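Long-range contact in 2'-deoxycytidine 5'-triphosphate deaminase (PDB 2R9Q), which probably deaminates dCTP to dUTP and ammonia, a step that supplies dUMP for thymidylate synthesis: residues 201-213 against 326-338. Sequence-based numbering, arbitrary orientation.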
ATOM      1  N   GLY B 201       6.252  14.902  32.807  1.00 84.01           N
ATOM      2  CA  GLY B 201       5.881  16.317  32.879  1.00 84.30           C
ATOM      3  C   GLY B 201       4.382  16.533  32.745  1.00 83.50           C
ATOM      4  O   GLY B 201       3.607  15.676  33.139  1.00 82.97           O
ATOM      5  N   ILE B 202       3.961  17.655  32.164  1.00 82.38           N
ATOM      6  CA  ILE B 202       2.520  17.938  32.004  1.00 81.05           C
ATOM      7  C   ILE B 202       1.911  17.160  30.813  1.00 78.72           C
ATOM      8  O   ILE B 202       2.520  17.049  29.766  1.00 78.55           O
ATOM      9  CB  ILE B 202       2.183  19.481  32.017  1.00 81.44           C
ATOM     10  CG1 ILE B 202       2.102  20.110  30.615  1.00 82.93           C
ATOM     11  CG2 ILE B 202       3.167  20.265  32.919  1.00 80.57           C
ATOM     12  CD1 ILE B 202       0.687  20.269  30.105  1.00 83.53           C
ATOM     13  N   ALA B 203       0.725  16.588  31.010  1.00 76.07           N
ATOM     14  CA  ALA B 203       0.103  15.703  30.028  1.00 74.31           C
ATOM     15  C   ALA B 203      -0.763  16.471  29.030  1.00 72.08           C
ATOM     16  O   ALA B 203      -1.449  17.428  29.374  1.00 71.34           O
ATOM     17  CB  ALA B 203      -0.710  14.586  30.716  1.00 73.99           C
ATOM     18  N   LEU B 204      -0.691  16.055  27.780  1.00 70.31           N
ATOM     19  CA  LEU B 204      -1.436  16.688  26.713  1.00 69.49           C
ATOM     20  C   LEU B 204      -2.492  15.724  26.181  1.00 68.20           C
ATOM     21  O   LEU B 204      -2.210  14.569  25.889  1.00 67.66           O
ATOM     22  CB  LEU B 204      -0.486  17.185  25.610  1.00 69.84           C
ATOM     23  CG  LEU B 204       0.451  18.356  26.020  1.00 70.52           C
ATOM     24  CD1 LEU B 204       1.597  18.552  25.068  1.00 69.02           C
ATOM     25  CD2 LEU B 204      -0.275  19.652  26.205  1.00 67.39           C
ATOM     26  N   SER B 205      -3.718  16.206  26.072  1.00 66.98           N
ATOM     27  CA  SER B 205      -4.813  15.396  25.595  1.00 66.30           C
ATOM     28  C   SER B 205      -5.384  15.986  24.303  1.00 65.25           C
ATOM     29  O   SER B 205      -5.169  17.145  23.995  1.00 63.19           O
ATOM     30  CB  SER B 205      -5.890  15.251  26.680  1.00 66.36           C
ATOM     31  OG  SER B 205      -6.402  16.505  27.043  1.00 64.67           O
ATOM     32  N   ILE B 206      -6.106  15.150  23.558  1.00 64.44           N
ATOM     33  CA  ILE B 206      -6.547  15.503  22.218  1.00 63.74           C
ATOM     34  C   ILE B 206      -7.925  16.162  22.207  1.00 63.28           C
ATOM     35  O   ILE B 206      -8.838  15.696  22.857  1.00 62.19           O
ATOM     36  CB  ILE B 206      -6.475  14.265  21.239  1.00 63.41           C
ATOM     37  CG1 ILE B 206      -6.289  14.742  19.798  1.00 62.49           C
ATOM     38  CG2 ILE B 206      -7.661  13.346  21.401  1.00 60.91           C
ATOM     39  CD1 ILE B 206      -4.836  15.112  19.488  1.00 64.06           C
ATOM     40  N   ASP B 207      -8.053  17.249  21.456  1.00 63.47           N
ATOM     41  CA  ASP B 207      -9.318  17.924  21.272  1.00 64.05           C
ATOM     42  C   ASP B 207      -9.961  17.500  19.967  1.00 64.81           C
ATOM     43  O   ASP B 207      -9.519  17.899  18.889  1.00 64.78           O
ATOM     44  CB  ASP B 207      -9.121  19.424  21.252  1.00 64.04           C
ATOM     45  CG  ASP B 207     -10.410  20.184  21.485  1.00 64.46           C
ATOM     46  OD1 ASP B 207     -11.506  19.752  21.026  1.00 63.16           O
ATOM     47  OD2 ASP B 207     -10.317  21.232  22.159  1.00 64.73           O
ATOM     48  N   LEU B 208     -11.030  16.726  20.081  1.00 65.69           N
ATOM     49  CA  LEU B 208     -11.779  16.217  18.945  1.00 67.23           C
ATOM     50  C   LEU B 208     -13.225  16.796  18.875  1.00 68.74           C
ATOM     51  O   LEU B 208     -14.058  16.323  18.118  1.00 66.60           O
ATOM     52  CB  LEU B 208     -11.784  14.678  19.026  1.00 66.99           C
ATOM     53  CG  LEU B 208     -10.835  13.860  18.157  1.00 66.15           C
ATOM     54  CD1 LEU B 208      -9.670  14.668  17.635  1.00 62.97           C
ATOM     55  CD2 LEU B 208     -10.364  12.602  18.909  1.00 62.76           C
ATOM     56  N   LYS B 209     -13.491  17.838  19.657  1.00 71.64           N
ATOM     57  CA  LYS B 209     -14.834  18.447  19.721  1.00 74.05           C
ATOM     58  C   LYS B 209     -15.088  19.394  18.546  1.00 74.70           C
ATOM     59  O   LYS B 209     -16.209  19.458  18.031  1.00 74.47           O
ATOM     60  CB  LYS B 209     -15.087  19.142  21.064  1.00 74.52           C
ATOM     61  CG  LYS B 209     -16.255  18.561  21.866  1.00 76.92           C
ATOM     62  CD  LYS B 209     -15.880  17.327  22.679  1.00 78.60           C
ATOM     63  CE  LYS B 209     -17.022  16.840  23.558  1.00 78.91           C
ATOM     64  NZ  LYS B 209     -18.197  16.325  22.769  1.00 81.20           N
ATOM     65  N   GLY B 210     -14.052  20.097  18.105  1.00 75.61           N
ATOM     66  CA  GLY B 210     -14.147  20.885  16.887  1.00 77.05           C
ATOM     67  C   GLY B 210     -13.908  22.354  17.141  1.00 77.79           C
ATOM     68  O   GLY B 210     -14.081  22.823  18.244  1.00 76.68           O
ATOM     69  N   PHE B 211     -13.483  23.067  16.108  1.00 79.27           N
ATOM     70  CA  PHE B 211     -13.221  24.501  16.220  1.00 80.55           C
ATOM     71  C   PHE B 211     -14.005  25.291  15.200  1.00 80.58           C
ATOM     72  O   PHE B 211     -14.060  24.926  14.033  1.00 79.71           O
ATOM     73  CB  PHE B 211     -11.725  24.775  16.085  1.00 80.63           C
ATOM     74  CG  PHE B 211     -10.917  24.148  17.183  1.00 81.41           C
ATOM     75  CD1 PHE B 211     -10.128  23.027  16.940  1.00 81.02           C
ATOM     76  CD2 PHE B 211     -10.983  24.653  18.476  1.00 80.21           C
ATOM     77  CE1 PHE B 211      -9.415  22.442  17.965  1.00 81.08           C
ATOM     78  CE2 PHE B 211     -10.276  24.080  19.490  1.00 80.06           C
ATOM     79  CZ  PHE B 211      -9.489  22.971  19.242  1.00 80.71           C
ATOM     80  N   GLY B 212     -14.618  26.372  15.674  1.00 81.66           N
ATOM     81  CA  GLY B 212     -15.341  27.321  14.835  1.00 82.06           C
ATOM     82  C   GLY B 212     -16.746  26.843  14.545  1.00 82.25           C
ATOM     83  O   GLY B 212     -17.247  25.960  15.234  1.00 81.83           O
ATOM     84  N   GLU B 213     -17.348  27.425  13.505  1.00 82.51           N
ATOM     85  CA  GLU B 213     -18.761  27.218  13.158  1.00 82.77           C
ATOM     86  C   GLU B 213     -18.998  25.872  12.498  1.00 82.65           C
ATOM     87  O   GLU B 213     -20.039  25.246  12.723  1.00 82.91           O
ATOM     88  CB  GLU B 213     -19.258  28.343  12.219  1.00 82.67           C
ATOM     89  N   LEU B 326      -9.536   7.093  18.049  1.00 61.09           N
ATOM     90  CA  LEU B 326      -9.008   8.057  18.977  1.00 61.83           C
ATOM     91  C   LEU B 326     -10.169   8.896  19.479  1.00 61.80           C
ATOM     92  O   LEU B 326     -10.974   9.383  18.707  1.00 60.63           O
ATOM     93  CB  LEU B 326      -7.933   8.934  18.323  1.00 61.81           C
ATOM     94  CG  LEU B 326      -7.253  10.033  19.161  1.00 61.26           C
ATOM     95  CD1 LEU B 326      -6.369   9.513  20.296  1.00 57.66           C
ATOM     96  CD2 LEU B 326      -6.465  10.958  18.214  1.00 60.87           C
ATOM     97  N   GLU B 327     -10.229   9.060  20.787  1.00 62.85           N
ATOM     98  CA  GLU B 327     -11.363   9.727  21.427  1.00 64.82           C
ATOM     99  C   GLU B 327     -10.880  11.000  22.110  1.00 64.49           C
ATOM    100  O   GLU B 327      -9.746  11.045  22.624  1.00 64.04           O
ATOM    101  CB  GLU B 327     -12.061   8.776  22.435  1.00 64.68           C
ATOM    102  CG  GLU B 327     -12.710   7.560  21.786  1.00 65.03           C
ATOM    103  CD  GLU B 327     -13.192   6.532  22.798  1.00 67.22           C
ATOM    104  OE1 GLU B 327     -14.177   6.857  23.522  1.00 70.41           O
ATOM    105  OE2 GLU B 327     -12.589   5.403  22.871  1.00 67.92           O
ATOM    106  N   HIS B 328     -11.741  12.020  22.066  1.00 64.75           N
ATOM    107  CA  HIS B 328     -11.551  13.306  22.748  1.00 64.75           C
ATOM    108  C   HIS B 328     -11.149  13.137  24.230  1.00 64.57           C
ATOM    109  O   HIS B 328     -11.664  12.260  24.927  1.00 64.30           O
ATOM    110  CB  HIS B 328     -12.848  14.115  22.650  1.00 64.77           C
ATOM    111  CG  HIS B 328     -12.789  15.459  23.322  1.00 64.95           C
ATOM    112  ND1 HIS B 328     -12.364  16.600  22.675  1.00 65.03           N
ATOM    113  CD2 HIS B 328     -13.100  15.838  24.582  1.00 64.87           C
ATOM    114  CE1 HIS B 328     -12.421  17.627  23.505  1.00 66.21           C
ATOM    115  NE2 HIS B 328     -12.862  17.188  24.671  1.00 65.29           N
ATOM    116  N   GLY B 329     -10.223  13.967  24.698  1.00 64.67           N
ATOM    117  CA  GLY B 329      -9.675  13.834  26.047  1.00 65.36           C
ATOM    118  C   GLY B 329      -8.626  12.753  26.210  1.00 65.41           C
ATOM    119  O   GLY B 329      -7.982  12.687  27.229  1.00 64.90           O
ATOM    120  N   GLN B 330      -8.433  11.909  25.208  1.00 66.29           N
ATOM    121  CA  GLN B 330      -7.371  10.905  25.260  1.00 66.75           C
ATOM    122  C   GLN B 330      -6.010  11.586  25.399  1.00 66.80           C
ATOM    123  O   GLN B 330      -5.673  12.484  24.609  1.00 66.14           O
ATOM    124  CB  GLN B 330      -7.410  10.063  24.005  1.00 66.88           C
ATOM    125  CG  GLN B 330      -6.220   9.147  23.762  1.00 67.31           C
ATOM    126  CD  GLN B 330      -6.142   8.009  24.730  1.00 66.48           C
ATOM    127  OE1 GLN B 330      -7.083   7.254  24.878  1.00 65.89           O
ATOM    128  NE2 GLN B 330      -4.996   7.857  25.371  1.00 67.66           N
ATOM    129  N   ILE B 331      -5.229  11.135  26.390  1.00 66.78           N
ATOM    130  CA  ILE B 331      -3.830  11.559  26.533  1.00 66.93           C
ATOM    131  C   ILE B 331      -2.903  11.021  25.434  1.00 66.73           C
ATOM    132  O   ILE B 331      -2.888   9.824  25.151  1.00 66.43           O
ATOM    133  CB  ILE B 331      -3.239  11.201  27.915  1.00 66.81           C
ATOM    134  CG1 ILE B 331      -4.004  11.958  29.017  1.00 66.86           C
ATOM    135  CG2 ILE B 331      -1.733  11.531  27.959  1.00 64.07           C
ATOM    136  CD1 ILE B 331      -3.772  11.417  30.422  1.00 64.45           C
ATOM    137  N   VAL B 332      -2.133  11.929  24.829  1.00 66.65           N
ATOM    138  CA  VAL B 332      -1.327  11.622  23.636  1.00 66.26           C
ATOM    139  C   VAL B 332       0.164  11.942  23.760  1.00 66.55           C
ATOM    140  O   VAL B 332       0.996  11.428  23.005  1.00 65.41           O
ATOM    141  CB  VAL B 332      -1.920  12.285  22.360  1.00 66.32           C
ATOM    142  CG1 VAL B 332      -3.387  11.850  22.174  1.00 65.17           C
ATOM    143  CG2 VAL B 332      -1.752  13.827  22.379  1.00 62.20           C
ATOM    144  N   GLY B 333       0.493  12.783  24.717  1.00 67.50           N
ATOM    145  CA  GLY B 333       1.868  13.105  25.013  1.00 68.03           C
ATOM    146  C   GLY B 333       2.105  13.765  26.357  1.00 68.23           C
ATOM    147  O   GLY B 333       1.185  14.049  27.132  1.00 67.50           O
ATOM    148  N   ARG B 334       3.366  14.060  26.583  1.00 68.84           N
ATOM    149  CA  ARG B 334       3.839  14.582  27.829  1.00 70.14           C
ATOM    150  C   ARG B 334       4.906  15.706  27.532  1.00 68.74           C
ATOM    151  O   ARG B 334       5.929  15.474  26.886  1.00 67.32           O
ATOM    152  CB  ARG B 334       4.296  13.339  28.592  1.00 71.39           C
ATOM    153  CG  ARG B 334       5.186  13.465  29.739  1.00 76.36           C
ATOM    154  CD  ARG B 334       5.757  12.051  30.056  1.00 82.85           C
ATOM    155  NE  ARG B 334       6.712  11.477  29.070  1.00 84.26           N
ATOM    156  CZ  ARG B 334       8.049  11.582  29.122  1.00 87.16           C
ATOM    157  NH1 ARG B 334       8.646  12.294  30.074  1.00 90.51           N
ATOM    158  NH2 ARG B 334       8.810  11.001  28.203  1.00 85.14           N
ATOM    159  N   LEU B 335       4.585  16.943  27.912  1.00 68.01           N
ATOM    160  CA  LEU B 335       5.490  18.071  27.753  1.00 67.00           C
ATOM    161  C   LEU B 335       6.440  18.134  28.947  1.00 66.72           C
ATOM    162  O   LEU B 335       6.022  18.375  30.072  1.00 66.06           O
ATOM    163  CB  LEU B 335       4.724  19.364  27.611  1.00 66.69           C
ATOM    164  CG  LEU B 335       5.439  20.588  27.038  1.00 66.01           C
ATOM    165  CD1 LEU B 335       5.984  20.341  25.610  1.00 60.86           C
ATOM    166  CD2 LEU B 335       4.500  21.811  27.095  1.00 65.99           C
ATOM    167  N   VAL B 336       7.717  17.881  28.666  1.00 66.11           N
ATOM    168  CA  VAL B 336       8.777  17.820  29.666  1.00 65.54           C
ATOM    169  C   VAL B 336       9.591  19.140  29.705  1.00 65.53           C
ATOM    170  O   VAL B 336      10.051  19.621  28.681  1.00 63.80           O
ATOM    171  CB  VAL B 336       9.689  16.632  29.397  1.00 64.60           C
ATOM    172  CG1 VAL B 336      10.902  16.684  30.283  1.00 64.32           C
ATOM    173  CG2 VAL B 336       8.918  15.318  29.588  1.00 64.64           C
ATOM    174  N   TYR B 337       9.748  19.698  30.905  1.00 66.20           N
ATOM    175  CA  TYR B 337      10.383  20.993  31.107  1.00 66.84           C
ATOM    176  C   TYR B 337      11.850  20.829  31.535  1.00 67.57           C
ATOM    177  O   TYR B 337      12.215  19.878  32.216  1.00 67.00           O
ATOM    178  CB  TYR B 337       9.606  21.824  32.131  1.00 66.12           C
ATOM    179  CG  TYR B 337       8.284  22.344  31.619  1.00 65.58           C
ATOM    180  CD1 TYR B 337       8.163  23.629  31.131  1.00 63.43           C
ATOM    181  CD2 TYR B 337       7.146  21.542  31.618  1.00 66.12           C
ATOM    182  CE1 TYR B 337       6.964  24.100  30.642  1.00 63.86           C
ATOM    183  CE2 TYR B 337       5.930  22.017  31.127  1.00 65.43           C
ATOM    184  CZ  TYR B 337       5.840  23.300  30.649  1.00 64.60           C
ATOM    185  OH  TYR B 337       4.630  23.789  30.173  1.00 63.63           O
ATOM    186  N   GLU B 338      12.672  21.777  31.112  1.00 68.59           N
ATOM    187  CA  GLU B 338      14.078  21.791  31.409  1.00 69.41           C
ATOM    188  C   GLU B 338      14.507  23.255  31.621  1.00 69.58           C
ATOM    189  O   GLU B 338      14.004  24.167  30.944  1.00 68.10           O
ATOM    190  CB  GLU B 338      14.828  21.132  30.247  1.00 69.68           C
ATOM    191  CG  GLU B 338      16.274  20.774  30.517  1.00 69.95           C
ATOM    192  CD  GLU B 338      16.984  20.103  29.341  1.00 71.38           C
ATOM    193  OE1 GLU B 338      16.311  19.707  28.340  1.00 73.59           O
ATOM    194  OE2 GLU B 338      18.228  19.973  29.434  1.00 71.01           O
TER
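With CG anti to the backbone N (chi1 180°), H328 sets its ring beside L208 and K209. The K209 chain bends at chi2 (83°), which lays its CD over the centre of that ring. This is a CH-pi contact, with K209 CD 3.4 Å from the H328 ring centroid. At the ring edge, H328 ND1 accepts a hydrogen bond from L208 N, 2.9 Å away and close to the ring plane. D207 OD1 also lies at this edge, beside H328 CE1, with the carboxylate and ring planes 79° apart. The same OD1 accepts from K209 N and forms an Asx turn, while OD2 makes a salt bridge with R312. I206 O lies over the opposite face of the ring.

Further along, strand 202-205 pairs antiparallel with 331-338, as an outermost strand, within this chain, of a four-stranded antiparallel sheet in the C-terminal dUTPase-like domain. A classic beta bulge sets V332 and G333 opposite L204. L204 O takes V332 N at 2.8 Å and, weakly, G333 N. Beyond the bulge, a type II turn at E327-Q330 lets I206 exchange backbone bonds with Q330 O and G329 N.

I206 crosses L326 at about a right angle, CG2 to CG 4.0 Å, and its CB meets V332 CG1. On the face holding L204 and L335, I202 CG2 reaches Y337 CE2 at 3.7 Å. The Y337 hydroxyl bonds to H270 O.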